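Local coordinates for insecticidal crystal protein Cry7Cal (Bacillus thuringiensis, PDB 5ZI1) that is an insecticidal delta-endotoxin active against the locust Locusta migratoria manilensis, probably acting through receptor binding, at residues 496-510 with 578-592. Residues are numbered along the deposited sequence; the frame is centred on the assembly and turned at random.
Sequences ILKIVNNNLPSNQVF and LYIIKANTSNCTIYI
N501 reaches across to the loop between strands 575-580 and 589-599 and ties it to the end of strand 496-500. Its CB lies 3.8 Å from the backbone O of S586, and CG, anti to the backbone N (chi1 170°), carries the amide toward that same carbonyl. N501 ND2 donates to S586 O at 2.9 Å, with the acceptor in the amide plane but the donor above the carbonyl plane; T585 CG2 packs against N501 ND2. N501 OD1 lies 3.1 Å from CG of K582, buried without a polar partner. One residue on, N502 ND2 donates to N587 OD1 at 2.9 Å, the two amides nearly perpendicular (88°), and a water bridges N502 N, N587 OD1 and C588 O. N507 OD1 takes the backbone N-H of K582 (N to OD1 2.9 Å) from above its carbonyl plane. Antiparallel pairing flanks these loops: L497 and I499 bond with I592 and I590, Q508 pairs with Y579, and a beta bulge precedes F510, whose ring face receives L578 CB. Within one sheet I499 CD1 meets I592 CG1 at 3.6 Å, within the other V509 CG2 touches I580 CG1 at 3.5 Å; I499 CD1 against I580 CG1 (4.3 Å) joins them. These belong to the beta-sandwich third domain, last of the three-domain toxin core: strand 496-500 lies between 484-487 and 589-599, strand 575-580 between 508-513 and 534-538.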
ATOM      1  N   ILE A 496      -5.677  -0.098  10.580  1.00 43.48           N
ATOM      2  CA  ILE A 496      -6.685  -1.007  11.108  1.00 45.67           C
ATOM      3  C   ILE A 496      -7.352  -0.334  12.301  1.00 47.53           C
ATOM      4  O   ILE A 496      -6.873   0.672  12.818  1.00 45.70           O
ATOM      5  CB  ILE A 496      -6.089  -2.375  11.516  1.00 47.65           C
ATOM      6  CG1 ILE A 496      -5.079  -2.208  12.654  1.00 45.25           C
ATOM      7  CG2 ILE A 496      -5.462  -3.076  10.316  1.00 44.07           C
ATOM      8  CD1 ILE A 496      -4.475  -3.504  13.115  1.00 53.39           C
ATOM      9  N   LEU A 497      -8.482  -0.898  12.733  1.00 47.58           N
ATOM     10  CA  LEU A 497      -9.182  -0.397  13.909  1.00 46.50           C
ATOM     11  C   LEU A 497      -8.736  -1.138  15.163  1.00 53.20           C
ATOM     12  O   LEU A 497      -8.586  -2.365  15.152  1.00 51.78           O
ATOM     13  CB  LEU A 497     -10.697  -0.546  13.756  1.00 52.13           C
ATOM     14  CG  LEU A 497     -11.398   0.294  12.683  1.00 54.16           C
ATOM     15  CD1 LEU A 497     -12.817   0.635  13.099  1.00 44.61           C
ATOM     16  CD2 LEU A 497     -10.617   1.549  12.382  1.00 49.39           C
ATOM     17  N   LYS A 498      -8.555  -0.387  16.252  1.00 50.63           N
ATOM     18  CA  LYS A 498      -8.251  -0.944  17.564  1.00 53.08           C
ATOM     19  C   LYS A 498      -9.370  -0.577  18.529  1.00 56.81           C
ATOM     20  O   LYS A 498      -9.522   0.594  18.894  1.00 56.43           O
ATOM     21  CB  LYS A 498      -6.914  -0.429  18.078  1.00 56.80           C
ATOM     22  CG  LYS A 498      -6.504  -1.036  19.397  1.00 54.66           C
ATOM     23  CD  LYS A 498      -5.156  -0.490  19.819  1.00 63.77           C
ATOM     24  CE  LYS A 498      -5.302   0.586  20.882  1.00 67.63           C
ATOM     25  NZ  LYS A 498      -4.919   0.061  22.238  1.00 66.19           N
ATOM     26  N   ILE A 499     -10.134  -1.574  18.961  1.00 49.44           N
ATOM     27  CA  ILE A 499     -11.254  -1.374  19.872  1.00 50.49           C
ATOM     28  C   ILE A 499     -10.860  -1.883  21.255  1.00 53.56           C
ATOM     29  O   ILE A 499     -10.424  -3.031  21.400  1.00 53.01           O
ATOM     30  CB  ILE A 499     -12.518  -2.092  19.369  1.00 59.58           C
ATOM     31  CG1 ILE A 499     -12.733  -1.805  17.885  1.00 55.21           C
ATOM     32  CG2 ILE A 499     -13.751  -1.669  20.172  1.00 53.22           C
ATOM     33  CD1 ILE A 499     -13.588  -2.845  17.212  1.00 57.53           C
ATOM     34  N   VAL A 500     -11.016  -1.029  22.264  1.00 51.56           N
ATOM     35  CA  VAL A 500     -10.870  -1.404  23.668  1.00 59.29           C
ATOM     36  C   VAL A 500     -12.254  -1.335  24.312  1.00 65.27           C
ATOM     37  O   VAL A 500     -12.847  -0.252  24.402  1.00 65.93           O
ATOM     38  CB  VAL A 500      -9.868  -0.497  24.396  1.00 59.94           C
ATOM     39  CG1 VAL A 500      -9.668  -0.985  25.803  1.00 54.60           C
ATOM     40  CG2 VAL A 500      -8.529  -0.445  23.637  1.00 54.72           C
ATOM     41  N   ASN A 501     -12.759  -2.488  24.780  1.00 61.37           N
ATOM     42  CA  ASN A 501     -14.189  -2.626  25.066  1.00 63.72           C
ATOM     43  C   ASN A 501     -14.606  -1.774  26.259  1.00 69.05           C
ATOM     44  O   ASN A 501     -15.606  -1.050  26.190  1.00 68.51           O
ATOM     45  CB  ASN A 501     -14.536  -4.108  25.288  1.00 62.56           C
ATOM     46  CG  ASN A 501     -15.957  -4.334  25.830  1.00 66.72           C
ATOM     47  OD1 ASN A 501     -16.833  -3.472  25.715  1.00 72.69           O
ATOM     48  ND2 ASN A 501     -16.193  -5.523  26.392  1.00 60.59           N
ATOM     49  N   ASN A 502     -13.840  -1.819  27.355  1.00 70.11           N
ATOM     50  CA  ASN A 502     -14.208  -1.010  28.513  1.00 71.66           C
ATOM     51  C   ASN A 502     -14.225   0.486  28.209  1.00 70.81           C
ATOM     52  O   ASN A 502     -14.765   1.255  29.014  1.00 78.98           O
ATOM     53  CB  ASN A 502     -13.282  -1.290  29.716  1.00 70.30           C
ATOM     54  CG  ASN A 502     -11.862  -0.719  29.553  1.00 79.88           C
ATOM     55  OD1 ASN A 502     -11.655   0.506  29.514  1.00 79.44           O
ATOM     56  ND2 ASN A 502     -10.869  -1.615  29.517  1.00 79.06           N
ATOM     57  N   ASN A 503     -13.660   0.924  27.083  1.00 68.88           N
ATOM     58  CA  ASN A 503     -13.696   2.333  26.716  1.00 66.75           C
ATOM     59  C   ASN A 503     -14.742   2.652  25.658  1.00 66.27           C
ATOM     60  O   ASN A 503     -14.923   3.831  25.324  1.00 68.07           O
ATOM     61  CB  ASN A 503     -12.322   2.791  26.225  1.00 66.76           C
ATOM     62  CG  ASN A 503     -11.325   2.932  27.347  1.00 69.62           C
ATOM     63  OD1 ASN A 503     -11.695   3.215  28.487  1.00 78.39           O
ATOM     64  ND2 ASN A 503     -10.050   2.729  27.035  1.00 63.02           N
ATOM     65  N   LEU A 504     -15.430   1.647  25.126  1.00 66.62           N
ATOM     66  CA  LEU A 504     -16.551   1.887  24.229  1.00 65.86           C
ATOM     67  C   LEU A 504     -17.672   2.605  24.971  1.00 67.91           C
ATOM     68  O   LEU A 504     -18.143   2.101  26.000  1.00 69.55           O
ATOM     69  CB  LEU A 504     -17.079   0.579  23.659  1.00 64.13           C
ATOM     70  CG  LEU A 504     -16.564   0.132  22.295  1.00 63.09           C
ATOM     71  CD1 LEU A 504     -17.351  -1.085  21.826  1.00 61.46           C
ATOM     72  CD2 LEU A 504     -16.656   1.252  21.283  1.00 61.63           C
ATOM     73  N   PRO A 505     -18.120   3.769  24.506  1.00 64.44           N
ATOM     74  CA  PRO A 505     -19.338   4.353  25.084  1.00 64.04           C
ATOM     75  C   PRO A 505     -20.541   3.451  24.911  1.00 66.25           C
ATOM     76  O   PRO A 505     -21.345   3.298  25.835  1.00 72.19           O
ATOM     77  CB  PRO A 505     -19.506   5.669  24.305  1.00 67.61           C
ATOM     78  CG  PRO A 505     -18.172   5.958  23.710  1.00 68.89           C
ATOM     79  CD  PRO A 505     -17.539   4.617  23.455  1.00 69.86           C
ATOM     80  N   SER A 506     -20.684   2.849  23.737  1.00 65.63           N
ATOM     81  CA  SER A 506     -21.813   1.988  23.438  1.00 63.18           C
ATOM     82  C   SER A 506     -21.305   0.845  22.563  1.00 63.86           C
ATOM     83  O   SER A 506     -20.099   0.684  22.348  1.00 64.83           O
ATOM     84  CB  SER A 506     -22.949   2.784  22.775  1.00 61.99           C
ATOM     85  OG  SER A 506     -22.686   3.018  21.402  1.00 57.81           O
ATOM     86  N   ASN A 507     -22.238   0.041  22.055  1.00 60.30           N
ATOM     87  CA  ASN A 507     -21.863  -1.115  21.260  1.00 57.81           C
ATOM     88  C   ASN A 507     -21.323  -0.732  19.887  1.00 56.11           C
ATOM     89  O   ASN A 507     -20.593  -1.523  19.279  1.00 52.33           O
ATOM     90  CB  ASN A 507     -23.069  -2.044  21.092  1.00 54.02           C
ATOM     91  CG  ASN A 507     -23.457  -2.750  22.379  1.00 58.70           C
ATOM     92  OD1 ASN A 507     -22.707  -2.766  23.367  1.00 57.10           O
ATOM     93  ND2 ASN A 507     -24.641  -3.349  22.371  1.00 59.05           N
ATOM     94  N   GLN A 508     -21.687   0.440  19.377  1.00 51.25           N
ATOM     95  CA  GLN A 508     -21.383   0.776  17.993  1.00 54.25           C
ATOM     96  C   GLN A 508     -19.897   1.058  17.818  1.00 53.52           C
ATOM     97  O   GLN A 508     -19.301   1.818  18.588  1.00 56.35           O
ATOM     98  CB  GLN A 508     -22.206   1.982  17.551  1.00 54.19           C
ATOM     99  CG  GLN A 508     -22.083   2.252  16.066  1.00 58.85           C
ATOM    100  CD  GLN A 508     -23.192   3.140  15.522  1.00 68.55           C
ATOM    101  OE1 GLN A 508     -22.930   4.210  14.966  1.00 68.28           O
ATOM    102  NE2 GLN A 508     -24.436   2.692  15.668  1.00 64.96           N
ATOM    103  N   VAL A 509     -19.295   0.447  16.797  1.00 50.61           N
ATOM    104  CA  VAL A 509     -17.880   0.670  16.512  1.00 52.42           C
ATOM    105  C   VAL A 509     -17.708   1.671  15.378  1.00 54.44           C
ATOM    106  O   VAL A 509     -17.024   2.691  15.541  1.00 57.02           O
ATOM    107  CB  VAL A 509     -17.157  -0.644  16.180  1.00 57.04           C
ATOM    108  CG1 VAL A 509     -15.718  -0.355  15.780  1.00 49.37           C
ATOM    109  CG2 VAL A 509     -17.232  -1.621  17.365  1.00 52.76           C
ATOM    110  N   PHE A 510     -18.305   1.400  14.215  1.00 55.70           N
ATOM    111  CA  PHE A 510     -18.134   2.324  13.101  1.00 56.26           C
ATOM    112  C   PHE A 510     -19.376   2.343  12.223  1.00 60.97           C
ATOM    113  O   PHE A 510     -20.261   1.490  12.339  1.00 53.98           O
ATOM    114  CB  PHE A 510     -16.873   1.991  12.281  1.00 50.53           C
ATOM    115  CG  PHE A 510     -16.941   0.700  11.481  1.00 52.22           C
ATOM    116  CD1 PHE A 510     -17.776   0.571  10.382  1.00 53.68           C
ATOM    117  CD2 PHE A 510     -16.094  -0.352  11.783  1.00 48.34           C
ATOM    118  CE1 PHE A 510     -17.802  -0.592   9.637  1.00 50.96           C
ATOM    119  CE2 PHE A 510     -16.114  -1.510  11.034  1.00 47.40           C
ATOM    120  CZ  PHE A 510     -16.970  -1.630   9.963  1.00 48.25           C
ATOM    121  N   LEU A 578     -20.862  -1.875  12.338  1.00 56.20           N
ATOM    122  CA  LEU A 578     -20.295  -2.988  13.084  1.00 52.95           C
ATOM    123  C   LEU A 578     -20.460  -2.679  14.560  1.00 53.57           C
ATOM    124  O   LEU A 578     -20.291  -1.530  14.982  1.00 53.80           O
ATOM    125  CB  LEU A 578     -18.815  -3.220  12.760  1.00 53.83           C
ATOM    126  CG  LEU A 578     -18.216  -4.494  13.388  1.00 51.76           C
ATOM    127  CD1 LEU A 578     -17.377  -5.265  12.382  1.00 49.45           C
ATOM    128  CD2 LEU A 578     -17.403  -4.201  14.630  1.00 50.60           C
ATOM    129  N   TYR A 579     -20.813  -3.703  15.334  1.00 53.54           N
ATOM    130  CA  TYR A 579     -21.075  -3.549  16.752  1.00 51.57           C
ATOM    131  C   TYR A 579     -20.241  -4.547  17.535  1.00 52.71           C
ATOM    132  O   TYR A 579     -19.960  -5.648  17.065  1.00 53.81           O
ATOM    133  CB  TYR A 579     -22.558  -3.780  17.094  1.00 51.75           C
ATOM    134  CG  TYR A 579     -23.545  -2.934  16.339  1.00 47.35           C
ATOM    135  CD1 TYR A 579     -23.976  -3.303  15.083  1.00 51.26           C
ATOM    136  CD2 TYR A 579     -24.072  -1.784  16.901  1.00 50.05           C
ATOM    137  CE1 TYR A 579     -24.892  -2.538  14.390  1.00 53.22           C
ATOM    138  CE2 TYR A 579     -24.991  -1.005  16.214  1.00 53.21           C
ATOM    139  CZ  TYR A 579     -25.398  -1.392  14.959  1.00 55.66           C
ATOM    140  OH  TYR A 579     -26.317  -0.636  14.260  1.00 58.14           O
ATOM    141  N   ILE A 580     -19.861  -4.146  18.740  1.00 52.77           N
ATOM    142  CA  ILE A 580     -19.336  -5.037  19.758  1.00 49.76           C
ATOM    143  C   ILE A 580     -20.335  -5.002  20.896  1.00 56.88           C
ATOM    144  O   ILE A 580     -20.599  -3.932  21.454  1.00 58.91           O
ATOM    145  CB  ILE A 580     -17.947  -4.611  20.251  1.00 50.72           C
ATOM    146  CG1 ILE A 580     -16.915  -4.675  19.122  1.00 54.78           C
ATOM    147  CG2 ILE A 580     -17.516  -5.471  21.436  1.00 48.15           C
ATOM    148  CD1 ILE A 580     -16.689  -6.065  18.581  1.00 59.30           C
ATOM    149  N   ILE A 581     -20.889  -6.159  21.246  1.00 56.43           N
ATOM    150  CA  ILE A 581     -21.881  -6.235  22.313  1.00 53.21           C
ATOM    151  C   ILE A 581     -21.106  -6.185  23.624  1.00 58.86           C
ATOM    152  O   ILE A 581     -20.571  -7.204  24.079  1.00 61.85           O
ATOM    153  CB  ILE A 581     -22.748  -7.492  22.199  1.00 54.98           C
ATOM    154  CG1 ILE A 581     -23.250  -7.654  20.761  1.00 52.45           C
ATOM    155  CG2 ILE A 581     -23.921  -7.437  23.174  1.00 49.59           C
ATOM    156  CD1 ILE A 581     -23.965  -6.431  20.215  1.00 47.10           C
ATOM    157  N   LYS A 582     -21.032  -4.991  24.230  1.00 60.72           N
ATOM    158  CA  LYS A 582     -20.195  -4.796  25.416  1.00 61.45           C
ATOM    159  C   LYS A 582     -20.522  -5.809  26.507  1.00 56.74           C
ATOM    160  O   LYS A 582     -19.622  -6.437  27.070  1.00 54.83           O
ATOM    161  CB  LYS A 582     -20.356  -3.374  25.961  1.00 59.11           C
ATOM    162  CG  LYS A 582     -19.688  -2.294  25.145  1.00 63.58           C
ATOM    163  CD  LYS A 582     -19.726  -0.951  25.871  1.00 64.93           C
ATOM    164  CE  LYS A 582     -18.535  -0.775  26.794  1.00 65.81           C
ATOM    165  NZ  LYS A 582     -18.805  -1.042  28.224  1.00 71.38           N
ATOM    166  N   ALA A 583     -21.820  -5.988  26.794  1.00 57.48           N
ATOM    167  CA  ALA A 583     -22.269  -6.767  27.947  1.00 57.19           C
ATOM    168  C   ALA A 583     -21.740  -8.189  27.937  1.00 57.47           C
ATOM    169  O   ALA A 583     -21.490  -8.761  29.003  1.00 59.92           O
ATOM    170  CB  ALA A 583     -23.793  -6.801  27.997  1.00 56.05           C
ATOM    171  N   ASN A 584     -21.568  -8.780  26.756  1.00 60.69           N
ATOM    172  CA  ASN A 584     -21.135 -10.166  26.643  1.00 58.21           C
ATOM    173  C   ASN A 584     -19.718 -10.281  26.094  1.00 57.79           C
ATOM    174  O   ASN A 584     -19.312 -11.352  25.630  1.00 55.28           O
ATOM    175  CB  ASN A 584     -22.119 -10.940  25.769  1.00 58.83           C
ATOM    176  CG  ASN A 584     -23.553 -10.768  26.225  1.00 60.58           C
ATOM    177  OD1 ASN A 584     -24.262  -9.858  25.777  1.00 56.96           O
ATOM    178  ND2 ASN A 584     -23.989 -11.641  27.129  1.00 60.35           N
ATOM    179  N   THR A 585     -18.958  -9.199  26.141  1.00 59.27           N
ATOM    180  CA  THR A 585     -17.588  -9.182  25.656  1.00 56.03           C
ATOM    181  C   THR A 585     -16.653  -8.998  26.841  1.00 52.96           C
ATOM    182  O   THR A 585     -16.925  -8.195  27.740  1.00 57.02           O
ATOM    183  CB  THR A 585     -17.396  -8.063  24.616  1.00 57.88           C
ATOM    184  OG1 THR A 585     -18.201  -8.344  23.464  1.00 55.51           O
ATOM    185  CG2 THR A 585     -15.930  -7.937  24.178  1.00 53.87           C
ATOM    186  N   SER A 586     -15.560  -9.753  26.851  1.00 50.37           N
ATOM    187  CA  SER A 586     -14.599  -9.658  27.938  1.00 58.46           C
ATOM    188  C   SER A 586     -13.923  -8.283  27.939  1.00 60.04           C
ATOM    189  O   SER A 586     -14.168  -7.431  27.082  1.00 58.68           O
ATOM    190  CB  SER A 586     -13.555 -10.763  27.821  1.00 58.24           C
ATOM    191  OG  SER A 586     -12.806 -10.618  26.619  1.00 60.88           O
ATOM    192  N   ASN A 587     -13.062  -8.066  28.932  1.00 59.08           N
ATOM    193  CA  ASN A 587     -12.314  -6.818  29.055  1.00 62.62           C
ATOM    194  C   ASN A 587     -11.031  -6.967  28.241  1.00 60.41           C
ATOM    195  O   ASN A 587      -9.952  -7.236  28.761  1.00 64.05           O
ATOM    196  CB  ASN A 587     -12.035  -6.509  30.519  1.00 64.68           C
ATOM    197  CG  ASN A 587     -11.354  -5.179  30.712  1.00 67.36           C
ATOM    198  OD1 ASN A 587     -11.094  -4.457  29.751  1.00 72.98           O
ATOM    199  ND2 ASN A 587     -11.058  -4.844  31.962  1.00 69.89           N
ATOM    200  N   CYS A 588     -11.165  -6.798  26.928  1.00 55.31           N
ATOM    201  CA  CYS A 588     -10.103  -7.149  26.003  1.00 57.59           C
ATOM    202  C   CYS A 588      -9.933  -6.043  24.965  1.00 58.41           C
ATOM    203  O   CYS A 588     -10.593  -5.001  25.011  1.00 54.08           O
ATOM    204  CB  CYS A 588     -10.402  -8.479  25.312  1.00 50.49           C
ATOM    205  SG  CYS A 588     -11.870  -8.410  24.269  1.00 57.57           S
ATOM    206  N   THR A 589      -9.031  -6.298  24.019  1.00 54.32           N
ATOM    207  CA  THR A 589      -8.781  -5.448  22.867  1.00 55.35           C
ATOM    208  C   THR A 589      -9.115  -6.250  21.618  1.00 52.90           C
ATOM    209  O   THR A 589      -8.802  -7.445  21.537  1.00 55.29           O
ATOM    210  CB  THR A 589      -7.307  -4.954  22.856  1.00 56.79           C
ATOM    211  OG1 THR A 589      -7.126  -4.008  23.911  1.00 59.54           O
ATOM    212  CG2 THR A 589      -6.931  -4.265  21.546  1.00 48.66           C
ATOM    213  N   ILE A 590      -9.790  -5.596  20.671  1.00 49.76           N
ATOM    214  CA  ILE A 590     -10.200  -6.188  19.403  1.00 49.62           C
ATOM    215  C   ILE A 590      -9.630  -5.336  18.280  1.00 56.82           C
ATOM    216  O   ILE A 590      -9.694  -4.101  18.325  1.00 57.59           O
ATOM    217  CB  ILE A 590     -11.737  -6.278  19.272  1.00 52.86           C
ATOM    218  CG1 ILE A 590     -12.337  -7.149  20.375  1.00 49.48           C
ATOM    219  CG2 ILE A 590     -12.142  -6.810  17.915  1.00 49.90           C
ATOM    220  CD1 ILE A 590     -13.081  -6.348  21.388  1.00 51.61           C
ATOM    221  N   TYR A 591      -9.071  -5.994  17.271  1.00 54.61           N
ATOM    222  CA  TYR A 591      -8.569  -5.322  16.086  1.00 50.38           C
ATOM    223  C   TYR A 591      -9.400  -5.768  14.898  1.00 49.64           C
ATOM    224  O   TYR A 591      -9.642  -6.965  14.726  1.00 51.95           O
ATOM    225  CB  TYR A 591      -7.093  -5.642  15.852  1.00 51.82           C
ATOM    226  CG  TYR A 591      -6.214  -5.318  17.025  1.00 53.95           C
ATOM    227  CD1 TYR A 591      -5.962  -6.274  18.011  1.00 48.95           C
ATOM    228  CD2 TYR A 591      -5.627  -4.056  17.153  1.00 53.56           C
ATOM    229  CE1 TYR A 591      -5.163  -5.986  19.091  1.00 46.53           C
ATOM    230  CE2 TYR A 591      -4.808  -3.759  18.230  1.00 50.65           C
ATOM    231  CZ  TYR A 591      -4.577  -4.725  19.191  1.00 56.71           C
ATOM    232  OH  TYR A 591      -3.772  -4.427  20.270  1.00 57.20           O
ATOM    233  N   ILE A 592      -9.853  -4.809  14.099  1.00 44.85           N
ATOM    234  CA  ILE A 592     -10.639  -5.081  12.907  1.00 44.39           C
ATOM    235  C   ILE A 592      -9.785  -4.675  11.719  1.00 49.20           C
ATOM    236  O   ILE A 592      -9.389  -3.511  11.600  1.00 49.94           O
ATOM    237  CB  ILE A 592     -11.974  -4.321  12.903  1.00 46.39           C
ATOM    238  CG1 ILE A 592     -12.760  -4.560  14.195  1.00 49.45           C
ATOM    239  CG2 ILE A 592     -12.791  -4.666  11.649  1.00 40.12           C
ATOM    240  CD1 ILE A 592     -13.299  -5.970  14.364  1.00 50.77           C
TER
HETATM  241  O   HOH W   1     -11.542  -3.852  27.022  1.00 58.32           O
HETATM  242  O   HOH W   2     -24.023  -4.692  25.293  1.00 56.52           O